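Local structure of probable chaperone (Pseudomonas aeruginosa, 4JMF) at residues I9-L12 with F13-L16. The protein probably acts as a class I type III secretion chaperone of the CesT family, keeping a bacterial effector protein competent for export by binding it. Sequence-based numbering, arbitrary orientation.
Sequences IHQL and FLAL
L12 and L16, one helical turn apart, meet through their methyl branches: CD1 of L12 lies 3.6 Å from CD1 of L16, the two side chains slanting across one another. With chi1 at 175°, CG of L12 stands opposite the backbone N and beside its own carbonyl carbon, on the side from which L16 approaches. I9 and F13 pair differently. Their side chains run side by side in the same direction, and the methyl CG2 of I9 rests 3.8 Å from F13 CE2. The ring's CD2 is also 3.3 Å from the carbonyl O of I9, which meets the ring obliquely, so the aromatic packs against backbone as well as side chain. On the more exposed flank, L14 CD1 reaches H10 CE1 at 3.9 Å, again obliquely to the imidazole.

Four successive i to i+4 bonds give the alpha-helical pattern; the residues lie at the C-terminal part of helix 3-15, the N-terminal helix of a CesT-type chaperone fold. F13 N donates to I9 O at 3.0 Å, and L16 N to L12 O at 2.9 Å with an N-H...O angle of 149°, the least straight of the four; L14 N to H10 O and A15 N to Q11 O supply the two intervening bonds. I9 and L12 touch L39, and F13 and L16 touch L30, in the antiparallel sheet. Helix 98-114 also packs here: L12 meets I101, L16 meets L105, and R98 NE hydrogen-bonds Q11 OE1. F13 and L16 additionally pack on apolar side chains of another protein's chain in the assembly.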
# COMPACT_ATOMS: atom_id res chain seq x y z
N ILE B 9 13.22 13.44 -2.25
CA ILE B 9 14.18 12.84 -3.17
C ILE B 9 15.61 13.16 -2.69
O ILE B 9 16.47 12.29 -2.63
CB ILE B 9 13.97 13.35 -4.61
CG1 ILE B 9 12.59 12.94 -5.15
CG2 ILE B 9 15.08 12.84 -5.54
CD1 ILE B 9 12.33 11.44 -5.14
N HIS B 10 15.84 14.42 -2.31
CA HIS B 10 17.15 14.82 -1.78
C HIS B 10 17.60 13.94 -0.61
O HIS B 10 18.75 13.45 -0.56
CB HIS B 10 17.10 16.29 -1.35
CG HIS B 10 18.43 16.87 -1.00
ND1 HIS B 10 18.94 16.87 0.28
CD2 HIS B 10 19.35 17.51 -1.77
CE1 HIS B 10 20.12 17.47 0.28
NE2 HIS B 10 20.39 17.87 -0.94
N GLN B 11 16.69 13.70 0.33
CA GLN B 11 17.00 12.83 1.47
C GLN B 11 17.36 11.42 1.02
O GLN B 11 18.31 10.82 1.54
CB GLN B 11 15.83 12.80 2.46
CG GLN B 11 15.54 14.18 3.07
CD GLN B 11 16.71 14.69 3.92
OE1 GLN B 11 17.27 13.95 4.72
NE2 GLN B 11 17.09 15.97 3.72
N LEU B 12 16.62 10.88 0.05
CA LEU B 12 16.92 9.54 -0.44
C LEU B 12 18.30 9.48 -1.04
O LEU B 12 19.03 8.50 -0.85
CB LEU B 12 15.88 9.07 -1.46
CG LEU B 12 16.13 7.71 -2.14
CD1 LEU B 12 16.11 6.54 -1.14
CD2 LEU B 12 15.09 7.48 -3.22
N PHE B 13 18.68 10.52 -1.78
CA PHE B 13 19.99 10.50 -2.42
C PHE B 13 21.14 10.60 -1.41
O PHE B 13 22.22 10.03 -1.63
CB PHE B 13 20.05 11.56 -3.53
CG PHE B 13 19.46 11.08 -4.84
CD1 PHE B 13 20.23 11.05 -6.00
CD2 PHE B 13 18.16 10.58 -4.89
CE1 PHE B 13 19.68 10.59 -7.20
CE2 PHE B 13 17.62 10.11 -6.08
CZ PHE B 13 18.37 10.12 -7.23
N LEU B 14 20.89 11.30 -0.31
CA LEU B 14 21.84 11.30 0.81
C LEU B 14 21.94 9.91 1.41
O LEU B 14 23.04 9.43 1.70
CB LEU B 14 21.39 12.27 1.90
CG LEU B 14 21.33 13.74 1.55
CD1 LEU B 14 20.93 14.56 2.79
CD2 LEU B 14 22.68 14.19 1.01
N ALA B 15 20.79 9.27 1.60
CA ALA B 15 20.77 7.93 2.18
C ALA B 15 21.51 6.93 1.30
O ALA B 15 22.22 6.06 1.81
CB ALA B 15 19.35 7.48 2.43
N LEU B 16 21.35 7.04 -0.01
CA LEU B 16 21.98 6.10 -0.93
C LEU B 16 23.39 6.53 -1.35
O LEU B 16 24.05 5.83 -2.12
CB LEU B 16 21.13 5.96 -2.19
CG LEU B 16 19.71 5.45 -1.97
CD1 LEU B 16 18.92 5.60 -3.27
CD2 LEU B 16 19.77 4.00 -1.52